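Side-chain contacts in hypothetical protein S4005 (Shigella flexneri 2a, PDB 1Z67), which is of unknown function but adopts an all-helical fold with a homeodomain-like motif, and binds a sodium ion in the crystal: residues Trp54-Asn57 with Gln58-Asn61; Gln68-Ala72 with Leu73-Ala77; Leu96-Gln99 with Leu100-Ile104; Asn118-Leu121 with Leu122-Gly125. All blocks are in the same frame, centred on the assembly; numbering follows the deposited sequence. Where two conformers were deposited one is given.

Contact 1 of 4, residues Trp54-Asn57 with Gln58-Asn61; sequences WLSN and QQRN
Between Trp54 and Asn61 the chain doubles back as helix 48-55 ends: their CA atoms lie 4.8 Å apart, and the directions from 54 to 57 and from 58 to 61 differ by 163°. Ser56, the first residue to leave helical geometry, holds the bend together as an ST turn. In the conformer described, one of two deposited, its OG accepts from Gln58 N at 3.1 Å and from Gln59 N at the same distance, both bonds moderately bent. With OG anti to the backbone N (chi1 175°), the hydroxyl leans toward its own carbonyl side and faces these two amides. The side chain of Gln59, itself modelled twice, lies alongside the serine, its CD 3.6 Å from Ser56 CB.

Nearer the helix, Asn61 crosses Trp54 at about a right angle. Its CB meets Trp54 CD1 obliquely at 3.7 Å, while OD1 comes to 3.4 Å from Trp54 CA; the amide and indole planes are 69° apart. Trp54 NE1 donates a hydrogen bond to Gln62 O, which fixes the ring's polar edge just beyond the turn. Trp54 then packs on Pro101 and Ile104 of helix 89-106, and Asn61 touches Asp105 of that helix.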
ATOM      1  N   TRP A  54       4.657  -9.584   7.763  1.00 17.05           N
ATOM      2  CA  TRP A  54       3.871  -9.535   6.507  1.00 16.96           C
ATOM      3  C   TRP A  54       4.498 -10.394   5.433  1.00 17.01           C
ATOM      4  O   TRP A  54       3.780 -11.097   4.690  1.00 18.14           O
ATOM      5  CB  TRP A  54       3.806  -8.121   5.988  1.00 16.52           C
ATOM      6  CG  TRP A  54       3.324  -7.087   6.988  1.00 16.04           C
ATOM      7  CD1 TRP A  54       2.706  -7.318   8.188  1.00 16.72           C
ATOM      8  CD2 TRP A  54       3.421  -5.664   6.854  1.00 15.06           C
ATOM      9  NE1 TRP A  54       2.436  -6.141   8.818  1.00 17.58           N
ATOM     10  CE2 TRP A  54       2.866  -5.101   8.029  1.00 15.38           C
ATOM     11  CE3 TRP A  54       3.948  -4.812   5.859  1.00 14.09           C
ATOM     12  CZ2 TRP A  54       2.802  -3.700   8.227  1.00 16.49           C
ATOM     13  CZ3 TRP A  54       3.885  -3.438   6.038  1.00 15.02           C
ATOM     14  CH2 TRP A  54       3.341  -2.890   7.227  1.00 16.42           C
ATOM     15  N   LEU A  55       5.833 -10.392   5.375  1.00 17.07           N
ATOM     16  CA  LEU A  55       6.556 -11.184   4.369  1.00 18.04           C
ATOM     17  C   LEU A  55       6.457 -12.705   4.626  1.00 19.23           C
ATOM     18  O   LEU A  55       6.471 -13.514   3.692  1.00 19.73           O
ATOM     19  CB  LEU A  55       8.036 -10.751   4.345  1.00 17.03           C
ATOM     20  CG  LEU A  55       8.234  -9.324   3.812  1.00 16.15           C
ATOM     21  CD1 LEU A  55       9.708  -8.944   3.994  1.00 17.06           C
ATOM     22  CD2 LEU A  55       7.837  -9.226   2.318  1.00 16.34           C
ATOM     23  N   SER A  56       6.398 -13.071   5.892  1.00 20.41           N
ATOM     24  CA  SER A  56       6.374 -14.490   6.286  1.00 21.03           C
ATOM     25  C   SER A  56       5.162 -15.182   5.645  1.00 22.73           C
ATOM     26  O   SER A  56       4.066 -14.574   5.543  1.00 23.57           O
ATOM     27  CB  SER A  56       6.258 -14.573   7.800  0.50 20.42           C
ATOM     28  OG  SER A  56       6.119 -15.921   8.196  0.50 15.44           O
ATOM     29  N   ASN A  57       5.346 -16.432   5.196  1.00 24.49           N
ATOM     30  CA  ASN A  57       4.219 -17.245   4.705  1.00 26.46           C
ATOM     31  C   ASN A  57       3.638 -18.168   5.770  1.00 27.66           C
ATOM     32  O   ASN A  57       2.755 -18.982   5.482  1.00 27.67           O
ATOM     33  CB  ASN A  57       4.543 -17.993   3.383  1.00 26.39           C
ATOM     34  CG  ASN A  57       5.787 -18.896   3.461  1.00 27.20           C
ATOM     35  OD1 ASN A  57       6.175 -19.395   4.531  1.00 27.79           O
ATOM     36  ND2 ASN A  57       6.413 -19.119   2.296  1.00 26.41           N
ATOM     37  N   GLN A  58       4.127 -18.034   7.006  1.00 29.29           N
ATOM     38  CA  GLN A  58       3.591 -18.806   8.135  1.00 30.98           C
ATOM     39  C   GLN A  58       2.903 -17.922   9.171  1.00 30.81           C
ATOM     40  O   GLN A  58       1.961 -18.363   9.807  1.00 31.06           O
ATOM     41  CB  GLN A  58       4.738 -19.580   8.808  0.60 31.32           C
ATOM     42  CG  GLN A  58       4.322 -20.801   9.640  0.60 33.40           C
ATOM     43  CD  GLN A  58       5.512 -21.514  10.285  0.60 35.33           C
ATOM     44  OE1 GLN A  58       5.339 -22.457  11.059  0.60 35.78           O
ATOM     45  NE2 GLN A  58       6.723 -21.066   9.966  0.60 36.65           N
ATOM     46  N   GLN A  59       3.383 -16.693   9.337  1.00 29.95           N
ATOM     47  CA  GLN A  59       2.934 -15.790  10.410  1.00 29.73           C
ATOM     48  C   GLN A  59       1.744 -14.922   9.990  1.00 29.48           C
ATOM     49  O   GLN A  59       1.575 -14.621   8.809  1.00 28.72           O
ATOM     50  CB  GLN A  59       4.081 -14.894  10.875  0.50 30.17           C
ATOM     51  CG  GLN A  59       5.233 -15.648  11.525  0.50 30.13           C
ATOM     52  CD  GLN A  59       6.577 -14.966  11.335  0.50 30.52           C
ATOM     53  OE1 GLN A  59       7.586 -15.630  11.100  0.50 31.23           O
ATOM     54  NE2 GLN A  59       6.597 -13.641  11.432  0.50 30.24           N
ATOM     55  N   ARG A  60       0.932 -14.529  10.971  1.00 28.79           N
ATOM     56  CA  ARG A  60      -0.122 -13.540  10.769  1.00 28.25           C
ATOM     57  C   ARG A  60       0.490 -12.142  10.695  1.00 27.34           C
ATOM     58  O   ARG A  60       1.495 -11.860  11.358  1.00 26.76           O
ATOM     59  CB  ARG A  60      -1.166 -13.606  11.901  1.00 29.03           C
ATOM     60  CG  ARG A  60      -2.237 -14.682  11.714  1.00 31.34           C
ATOM     61  CD  ARG A  60      -3.322 -14.624  12.809  1.00 35.83           C
ATOM     62  NE  ARG A  60      -4.378 -13.671  12.455  1.00 38.72           N
ATOM     63  CZ  ARG A  60      -5.595 -13.995  12.011  1.00 38.80           C
ATOM     64  NH1 ARG A  60      -5.961 -15.274  11.901  1.00 39.55           N
ATOM     65  NH2 ARG A  60      -6.464 -13.030  11.704  1.00 38.86           N
ATOM     66  N   ASN A  61      -0.109 -11.278   9.885  1.00 25.69           N
ATOM     67  CA  ASN A  61       0.373  -9.898   9.757  1.00 24.83           C
ATOM     68  C   ASN A  61       0.244  -9.140  11.062  1.00 24.87           C
ATOM     69  O   ASN A  61      -0.872  -9.024  11.582  1.00 25.42           O
ATOM     70  CB  ASN A  61      -0.431  -9.110   8.717  1.00 24.35           C
ATOM     71  CG  ASN A  61      -0.288  -9.632   7.312  1.00 22.24           C
ATOM     72  OD1 ASN A  61       0.645 -10.366   6.975  1.00 20.83           O
ATOM     73  ND2 ASN A  61      -1.240  -9.252   6.467  1.00 24.93           N
TER

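Contact 2 of 4, residues Gln68-Ala72 with Leu73-Ala77; sequences QLESA and LGTNA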
ATOM      1  N   GLN A  68       2.468   5.310  12.289  1.00 19.89           N
ATOM      2  CA  GLN A  68       3.729   4.556  12.115  1.00 19.98           C
ATOM      3  C   GLN A  68       4.132   4.576  10.650  1.00 19.97           C
ATOM      4  O   GLN A  68       5.295   4.799  10.314  1.00 20.25           O
ATOM      5  CB  GLN A  68       3.605   3.128  12.621  1.00 20.28           C
ATOM      6  CG  GLN A  68       3.741   3.010  14.124  1.00 20.47           C
ATOM      7  CD  GLN A  68       3.542   1.602  14.607  1.00 20.98           C
ATOM      8  OE1 GLN A  68       2.552   0.949  14.275  1.00 22.72           O
ATOM      9  NE2 GLN A  68       4.461   1.136  15.441  1.00 25.78           N
ATOM     10  N   LEU A  69       3.151   4.401   9.770  1.00 19.51           N
ATOM     11  CA  LEU A  69       3.469   4.435   8.350  1.00 19.34           C
ATOM     12  C   LEU A  69       3.840   5.824   7.867  1.00 19.25           C
ATOM     13  O   LEU A  69       4.743   5.959   7.028  1.00 19.74           O
ATOM     14  CB  LEU A  69       2.301   3.901   7.505  1.00 18.44           C
ATOM     15  CG  LEU A  69       2.094   2.394   7.596  1.00 17.18           C
ATOM     16  CD1 LEU A  69       0.927   2.025   6.645  1.00 19.51           C
ATOM     17  CD2 LEU A  69       3.419   1.634   7.218  1.00 19.12           C
ATOM     18  N   GLU A  70       3.131   6.852   8.309  1.00 20.09           N
ATOM     19  CA  GLU A  70       3.537   8.200   7.918  1.00 21.08           C
ATOM     20  C   GLU A  70       4.977   8.478   8.389  1.00 21.99           C
ATOM     21  O   GLU A  70       5.749   9.075   7.644  1.00 21.62           O
ATOM     22  CB  GLU A  70       2.587   9.263   8.442  1.00 21.67           C
ATOM     23  CG  GLU A  70       2.794  10.614   7.750  1.00 24.82           C
ATOM     24  CD  GLU A  70       2.004  11.768   8.369  1.00 28.53           C
ATOM     25  OE1 GLU A  70       1.031  11.506   9.122  1.00 29.76           O
ATOM     26  OE2 GLU A  70       2.338  12.941   8.082  1.00 28.40           O
ATOM     27  N   SER A  71       5.337   7.965   9.571  1.00 21.56           N
ATOM     28  CA  SER A  71       6.692   8.131  10.138  1.00 23.30           C
ATOM     29  C   SER A  71       7.735   7.446   9.267  1.00 22.62           C
ATOM     30  O   SER A  71       8.770   8.016   8.974  1.00 24.93           O
ATOM     31  CB  SER A  71       6.754   7.603  11.572  1.00 23.51           C
ATOM     32  OG  SER A  71       6.118   8.506  12.464  1.00 27.05           O
ATOM     33  N   ALA A  72       7.453   6.228   8.839  1.00 21.88           N
ATOM     34  CA  ALA A  72       8.434   5.466   8.085  1.00 21.50           C
ATOM     35  C   ALA A  72       8.522   5.876   6.619  1.00 21.05           C
ATOM     36  O   ALA A  72       9.614   5.922   6.053  1.00 20.13           O
ATOM     37  CB  ALA A  72       8.150   3.975   8.217  1.00 20.59           C
ATOM     38  N   LEU A  73       7.373   6.134   6.005  1.00 20.36           N
ATOM     39  CA  LEU A  73       7.280   6.393   4.571  1.00 20.58           C
ATOM     40  C   LEU A  73       7.511   7.830   4.230  1.00 21.16           C
ATOM     41  O   LEU A  73       7.880   8.176   3.099  1.00 22.38           O
ATOM     42  CB  LEU A  73       5.924   5.932   4.010  1.00 21.17           C
ATOM     43  CG  LEU A  73       5.613   4.437   4.068  1.00 20.83           C
ATOM     44  CD1 LEU A  73       4.275   4.169   3.417  1.00 19.58           C
ATOM     45  CD2 LEU A  73       6.734   3.636   3.362  1.00 21.56           C
ATOM     46  N   GLY A  74       7.270   8.664   5.228  1.00 20.11           N
ATOM     47  CA  GLY A  74       7.384  10.101   5.107  1.00 20.31           C
ATOM     48  C   GLY A  74       6.040  10.732   4.795  1.00 19.38           C
ATOM     49  O   GLY A  74       5.202  10.152   4.081  1.00 19.64           O
ATOM     50  N   THR A  75       5.849  11.937   5.311  1.00 18.65           N
ATOM     51  CA  THR A  75       4.641  12.744   5.047  1.00 19.17           C
ATOM     52  C   THR A  75       4.402  13.056   3.585  1.00 19.36           C
ATOM     53  O   THR A  75       3.293  12.935   3.109  1.00 19.01           O
ATOM     54  CB  THR A  75       4.691  14.055   5.853  1.00 19.51           C
ATOM     55  OG1 THR A  75       4.694  13.734   7.247  1.00 22.14           O
ATOM     56  CG2 THR A  75       3.473  14.905   5.531  1.00 20.94           C
ATOM     57  N   ASN A  76       5.449  13.416   2.838  1.00 19.67           N
ATOM     58  CA  ASN A  76       5.251  13.707   1.424  1.00 19.35           C
ATOM     59  C   ASN A  76       4.723  12.506   0.638  1.00 19.60           C
ATOM     60  O   ASN A  76       3.799  12.644  -0.160  1.00 19.96           O
ATOM     61  CB  ASN A  76       6.544  14.185   0.794  0.60 20.18           C
ATOM     62  CG  ASN A  76       6.938  15.530   1.285  0.60 20.09           C
ATOM     63  OD1 ASN A  76       6.220  16.153   2.076  0.60 22.44           O
ATOM     64  ND2 ASN A  76       8.083  16.002   0.821  0.60 21.20           N
ATOM     65  N   ALA A  77       5.340  11.343   0.862  1.00 18.75           N
ATOM     66  CA  ALA A  77       4.893  10.091   0.212  1.00 18.99           C
ATOM     67  C   ALA A  77       3.415   9.809   0.505  1.00 18.89           C
ATOM     68  O   ALA A  77       2.623   9.491  -0.402  1.00 18.31           O
ATOM     69  CB  ALA A  77       5.750   8.911   0.653  1.00 19.51           C
TER
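Glu70 reaches obliquely across the junction of two helices to Thr75, whose OG1 donates to Glu70 OE2 at 2.6 Å. The hydroxyl meets the carboxylate oxygen on its anti side, 17° out of the carboxylate plane. Glu70 has CG anti to the backbone N (chi1 -165°) and an extended chain, which carries the acid forward from helix 66-73 although its CB starts off the other way. The chain also rubs along the threonine: Glu70 CG is 3.9 Å from Thr75 CA, and Glu70 OE2 lies 3.4 Å from Thr75 CG2.

The bond spans a tight helix-to-helix junction. Gly74 is both the first residue beyond helix 66-73 and the N-cap position of helix 75-85; its positive phi is one at which a side chain is disfavoured. Leu73 N closes the last regular turn on Leu69 O at 2.8 Å. Gly74 N follows with a more bent bond to Glu70 O at 2.9 Å, the donor lying above the carbonyl plane. Leu73 CB sits over Leu69 O at 3.2 Å, and the two leucines share the buried face, where both pack on Leu42 of helix 35-44.

Contact 3 of 4, residues Leu96-Gln99 with Leu100-Ile104; sequences LAEQ and LPKII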
ATOM      1  N   LEU A  96      -3.513   3.016   4.077  1.00 14.40           N
ATOM      2  CA  LEU A  96      -2.314   2.201   3.964  1.00 14.44           C
ATOM      3  C   LEU A  96      -2.126   1.263   5.129  1.00 14.41           C
ATOM      4  O   LEU A  96      -1.646   0.148   4.946  1.00 14.01           O
ATOM      5  CB  LEU A  96      -1.084   3.085   3.793  1.00 14.04           C
ATOM      6  CG  LEU A  96      -0.935   3.782   2.446  1.00 15.62           C
ATOM      7  CD1 LEU A  96       0.190   4.838   2.555  1.00 19.13           C
ATOM      8  CD2 LEU A  96      -0.622   2.817   1.323  1.00 15.37           C
ATOM      9  N   ALA A  97      -2.490   1.681   6.335  1.00 14.41           N
ATOM     10  CA  ALA A  97      -2.300   0.824   7.495  1.00 14.20           C
ATOM     11  C   ALA A  97      -3.168  -0.418   7.374  1.00 13.81           C
ATOM     12  O   ALA A  97      -2.722  -1.503   7.752  1.00 15.76           O
ATOM     13  CB  ALA A  97      -2.619   1.577   8.805  1.00 15.75           C
ATOM     14  N   GLU A  98      -4.346  -0.265   6.747  1.00 14.91           N
ATOM     15  CA  GLU A  98      -5.212  -1.444   6.489  1.00 15.46           C
ATOM     16  C   GLU A  98      -4.678  -2.273   5.287  1.00 14.78           C
ATOM     17  O   GLU A  98      -4.585  -3.507   5.339  1.00 15.87           O
ATOM     18  CB  GLU A  98      -6.646  -0.969   6.216  0.50 16.47           C
ATOM     19  CG  GLU A  98      -7.609  -2.059   5.759  0.50 19.77           C
ATOM     20  CD  GLU A  98      -9.040  -1.569   5.588  0.50 24.35           C
ATOM     21  OE1 GLU A  98      -9.315  -0.395   5.905  0.50 26.86           O
ATOM     22  OE2 GLU A  98      -9.892  -2.364   5.124  0.50 28.05           O
ATOM     23  N   GLN A  99      -4.370  -1.591   4.188  1.00 13.49           N
ATOM     24  CA  GLN A  99      -4.158  -2.312   2.928  1.00 12.56           C
ATOM     25  C   GLN A  99      -2.718  -2.723   2.649  1.00 11.81           C
ATOM     26  O   GLN A  99      -2.468  -3.800   2.033  1.00 12.88           O
ATOM     27  CB  GLN A  99      -4.673  -1.463   1.771  1.00 12.75           C
ATOM     28  CG  GLN A  99      -6.137  -1.063   1.889  1.00 15.66           C
ATOM     29  CD  GLN A  99      -7.083  -2.233   1.918  1.00 17.20           C
ATOM     30  OE1 GLN A  99      -6.730  -3.348   1.528  1.00 19.43           O
ATOM     31  NE2 GLN A  99      -8.329  -1.982   2.340  1.00 19.40           N
ATOM     32  N   LEU A 100      -1.756  -1.886   3.055  1.00 11.96           N
ATOM     33  CA  LEU A 100      -0.354  -2.211   2.736  1.00 13.19           C
ATOM     34  C   LEU A 100       0.106  -3.584   3.268  1.00 12.42           C
ATOM     35  O   LEU A 100       0.780  -4.291   2.531  1.00 13.52           O
ATOM     36  CB  LEU A 100       0.576  -1.066   3.136  1.00 14.76           C
ATOM     37  CG  LEU A 100       1.987  -1.206   2.584  1.00 16.56           C
ATOM     38  CD1 LEU A 100       2.039  -1.230   1.045  1.00 17.48           C
ATOM     39  CD2 LEU A 100       2.809  -0.018   3.141  1.00 18.35           C
ATOM     40  N   PRO A 101      -0.250  -3.968   4.519  1.00 12.90           N
ATOM     41  CA  PRO A 101       0.170  -5.283   4.990  1.00 12.08           C
ATOM     42  C   PRO A 101      -0.425  -6.399   4.141  1.00 11.40           C
ATOM     43  O   PRO A 101       0.272  -7.390   3.861  1.00 12.42           O
ATOM     44  CB  PRO A 101      -0.349  -5.344   6.436  1.00 13.05           C
ATOM     45  CG  PRO A 101      -0.499  -3.911   6.824  1.00 13.77           C
ATOM     46  CD  PRO A 101      -0.969  -3.205   5.572  1.00 13.53           C
ATOM     47  N   LYS A 102      -1.669  -6.234   3.695  1.00 11.83           N
ATOM     48  CA  LYS A 102      -2.317  -7.266   2.857  1.00 12.30           C
ATOM     49  C   LYS A 102      -1.674  -7.337   1.482  1.00 11.32           C
ATOM     50  O   LYS A 102      -1.458  -8.429   0.923  1.00 12.23           O
ATOM     51  CB  LYS A 102      -3.795  -6.932   2.679  1.00 13.87           C
ATOM     52  CG  LYS A 102      -4.541  -6.899   4.000  1.00 16.97           C
ATOM     53  CD  LYS A 102      -6.011  -6.580   3.799  1.00 21.56           C
ATOM     54  CE  LYS A 102      -6.801  -7.002   5.004  1.00 29.61           C
ATOM     55  NZ  LYS A 102      -6.897  -5.882   5.940  1.00 34.27           N
ATOM     56  N   ILE A 103      -1.285  -6.178   0.967  1.00 11.20           N
ATOM     57  CA  ILE A 103      -0.604  -6.127  -0.327  1.00 11.08           C
ATOM     58  C   ILE A 103       0.753  -6.810  -0.263  1.00 10.28           C
ATOM     59  O   ILE A 103       1.105  -7.653  -1.120  1.00 11.62           O
ATOM     60  CB  ILE A 103      -0.497  -4.676  -0.841  1.00 11.72           C
ATOM     61  CG1 ILE A 103      -1.898  -4.169  -1.262  1.00 11.28           C
ATOM     62  CG2 ILE A 103       0.462  -4.595  -2.039  1.00 12.67           C
ATOM     63  CD1 ILE A 103      -1.974  -2.631  -1.381  1.00 12.74           C
ATOM     64  N   ILE A 104       1.529  -6.475   0.767  1.00 11.37           N
ATOM     65  CA  ILE A 104       2.883  -7.041   0.904  1.00 11.81           C
ATOM     66  C   ILE A 104       2.788  -8.532   1.151  1.00 12.36           C
ATOM     67  O   ILE A 104       3.526  -9.288   0.519  1.00 13.69           O
ATOM     68  CB  ILE A 104       3.689  -6.284   1.956  1.00 13.22           C
ATOM     69  CG1 ILE A 104       3.947  -4.886   1.376  1.00 13.55           C
ATOM     70  CG2 ILE A 104       4.982  -7.090   2.331  1.00 11.67           C
ATOM     71  CD1 ILE A 104       4.554  -3.932   2.354  1.00 15.52           C
TER
HETATM   72  O   HOH W   1      -4.786  -5.297   7.425  1.00 25.52           O
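A proline kink in the middle of helix 89-106 brings Pro101 against Ala97, where an ordinary helix would form a backbone bond. Pro101 N has no hydrogen to give, and its CD instead lies 3.3 Å from Ala97 O. Two bonds around the gap are kept: Leu100 N donates to Leu96 O at 2.8 Å, and Ile103 N to Gln99 O at 2.9 Å, the second bond straighter at the carbonyl, with a C=O...N angle of 166°. Glu98 O, like Ala97 O, lacks its regular amide.

One residue further round, Lys102 folds back along the carbonyl of Glu98. The bend at the end of its chain (chi4 92°) turns NZ toward Glu98 O in a weak hydrogen bond of 3.4 Å. A water bridges the same two atoms, giving a hydrogen to Glu98 O and accepting from Lys102 NZ at 2.6 Å. In the conformer described, one of two deposited, the carboxylate of Glu98 does not close a salt bridge, its OE2 standing 4.7 Å from Lys102 NZ.

Gln99, bent at chi2, faces helix 21-31, where OE1 has a weak bond with Tyr22 OH and the side chain touches Ile25. The chemistry implies that the water and, weakly, Lys102 NZ take up Glu98 O, which the kink leaves without a backbone amide; this may compensate in part for that second lost bond.

Contact 4 of 4, residues Asn118-Leu121 with Leu122-Gly125; sequences NNDL and LSAG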
ATOM      1  N   ASN A 118       8.510  -5.529  -8.300  1.00 35.44           N
ATOM      2  CA  ASN A 118       9.163  -4.232  -8.382  1.00 36.63           C
ATOM      3  C   ASN A 118       9.146  -3.582  -9.762  1.00 37.73           C
ATOM      4  O   ASN A 118       9.091  -2.346  -9.869  1.00 38.58           O
ATOM      5  CB  ASN A 118      10.585  -4.282  -7.843  1.00 35.90           C
ATOM      6  CG  ASN A 118      11.086  -2.908  -7.452  1.00 34.91           C
ATOM      7  OD1 ASN A 118      10.352  -2.121  -6.835  1.00 29.35           O
ATOM      8  ND2 ASN A 118      12.329  -2.600  -7.822  1.00 35.07           N
ATOM      9  N   ASN A 119       9.190  -4.404 -10.809  1.00 38.75           N
ATOM     10  CA  ASN A 119       9.270  -3.880 -12.181  1.00 39.13           C
ATOM     11  C   ASN A 119       7.918  -3.481 -12.794  1.00 38.42           C
ATOM     12  O   ASN A 119       7.803  -2.397 -13.366  1.00 38.77           O
ATOM     13  CB  ASN A 119      10.009  -4.847 -13.113  0.50 39.29           C
ATOM     14  CG  ASN A 119      10.413  -4.194 -14.433  0.50 39.78           C
ATOM     15  OD1 ASN A 119       9.941  -4.583 -15.503  0.50 40.23           O
ATOM     16  ND2 ASN A 119      11.277  -3.185 -14.356  0.50 39.81           N
ATOM     17  N   ASP A 120       6.908  -4.343 -12.701  1.00 36.99           N
ATOM     18  CA  ASP A 120       5.542  -3.925 -13.022  1.00 35.35           C
ATOM     19  C   ASP A 120       4.581  -4.562 -12.045  1.00 33.65           C
ATOM     20  O   ASP A 120       4.320  -5.771 -12.113  1.00 32.98           O
ATOM     21  CB  ASP A 120       5.143  -4.280 -14.460  1.00 36.17           C
ATOM     22  CG  ASP A 120       3.882  -3.551 -14.914  1.00 37.35           C
ATOM     23  OD1 ASP A 120       2.867  -4.220 -15.215  1.00 38.53           O
ATOM     24  OD2 ASP A 120       3.900  -2.297 -14.967  1.00 38.46           O
ATOM     25  N   LEU A 121       4.038  -3.744 -11.149  1.00 31.30           N
ATOM     26  CA  LEU A 121       3.172  -4.233 -10.086  1.00 29.67           C
ATOM     27  C   LEU A 121       1.905  -4.929 -10.623  1.00 28.85           C
ATOM     28  O   LEU A 121       1.567  -6.026 -10.171  1.00 27.98           O
ATOM     29  CB  LEU A 121       2.811  -3.128  -9.103  1.00 30.66           C
ATOM     30  CG  LEU A 121       2.205  -3.523  -7.759  1.00 29.77           C
ATOM     31  CD1 LEU A 121       3.002  -4.627  -7.118  1.00 31.26           C
ATOM     32  CD2 LEU A 121       2.149  -2.291  -6.866  1.00 31.04           C
ATOM     33  N   LEU A 122       1.227  -4.312 -11.592  1.00 27.21           N
ATOM     34  CA  LEU A 122       0.002  -4.899 -12.136  1.00 27.20           C
ATOM     35  C   LEU A 122       0.317  -6.269 -12.714  1.00 26.14           C
ATOM     36  O   LEU A 122      -0.457  -7.213 -12.541  1.00 25.94           O
ATOM     37  CB  LEU A 122      -0.649  -3.997 -13.198  1.00 27.39           C
ATOM     38  CG  LEU A 122      -1.858  -4.538 -13.999  1.00 28.94           C
ATOM     39  CD1 LEU A 122      -3.118  -4.718 -13.121  1.00 29.38           C
ATOM     40  CD2 LEU A 122      -2.183  -3.642 -15.212  1.00 29.10           C
ATOM     41  N   SER A 123       1.448  -6.385 -13.401  1.00 25.30           N
ATOM     42  CA  SER A 123       1.829  -7.674 -14.003  1.00 25.08           C
ATOM     43  C   SER A 123       2.097  -8.749 -12.941  1.00 23.89           C
ATOM     44  O   SER A 123       1.634  -9.865 -13.058  1.00 23.06           O
ATOM     45  CB  SER A 123       3.037  -7.492 -14.901  1.00 26.43           C
ATOM     46  OG  SER A 123       2.656  -6.874 -16.120  1.00 28.95           O
ATOM     47  N   ALA A 124       2.835  -8.389 -11.899  1.00 22.27           N
ATOM     48  CA  ALA A 124       3.058  -9.277 -10.760  1.00 20.63           C
ATOM     49  C   ALA A 124       1.736  -9.671 -10.111  1.00 19.40           C
ATOM     50  O   ALA A 124       1.524 -10.859  -9.782  1.00 19.37           O
ATOM     51  CB  ALA A 124       3.937  -8.594  -9.751  1.00 21.10           C
ATOM     52  N   GLY A 125       0.831  -8.701  -9.929  1.00 19.01           N
ATOM     53  CA  GLY A 125      -0.502  -8.988  -9.394  1.00 18.39           C
ATOM     54  C   GLY A 125      -1.287  -9.948 -10.287  1.00 16.61           C
ATOM     55  O   GLY A 125      -1.912 -10.890  -9.805  1.00 17.46           O
TER
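Leu122 starts the segment next to Asp120, the N-cap of helix 121-133; its CB lies 4.1 Å from Asp120 OD1, while its side chain heads out to the surface. Ser123 comes next and carries most of the polar contact. Its backbone N donates to Asp120 OD1 at 3.2 Å, the capping bond proper, bent to 139° at the hydrogen and reaching the oxygen from above the carboxylate plane. Its hydroxyl OG gives a shorter bond to the same OD1, 2.8 Å long, on the anti side and 19° out of that plane. Two torsions bring the groups together: Asp120 has CG anti to the backbone N (chi1 -165°), which sets the carboxylate beside Ser123, and Ser123 holds OG beside its own N, on the side facing Asp120 OD1.

At Ala124 the backbone takes over, N to Asp120 O at 3.0 Å and nearly straight. The methyl points back at the preceding turn, with CB 3.5 Å from Leu121 O, and touches Ala117 of the incoming loop. Gly125 N then bonds to Leu121 O at 2.8 Å, the next rung of the helix.

On the buried side of this turn Leu121 packs on Val29 and Leu107, and its N donates to Glu30 OE1 on helix 21-31. Asp120 OD1 is thus gripped by two donors of a single residue, which limits rotation of the carboxylate. A negative charge at this helix start would be expected to interact well with the helix dipole, although the side chain of Glu30 touches Asp120 and repulsion between the two acids may partly offset the gain.

Overall arrangement
Contact 3 lies nearest the middle of the chain, about 5 Å from its centre, and touches two others. On one side Trp54 of contact 1 packs CZ2 against Pro101 CG at 3.6 Å, the centres about 12 Å apart. On another, Leu69 of contact 2 brings CD1 to 3.4 Å from Ala97 N. Contacts 1 and 2 do not touch (nearest atoms about 5 Å apart), but both pack on helix 89-106. Contact 4 stands apart, its nearest atoms about 6 Å from contact 3, and lies across the chain's centre from contact 2. The sodium ion, bound at Asp80 and Gln83, is about 7 Å from the Thr75 side chain and about 12 Å from that of Leu96.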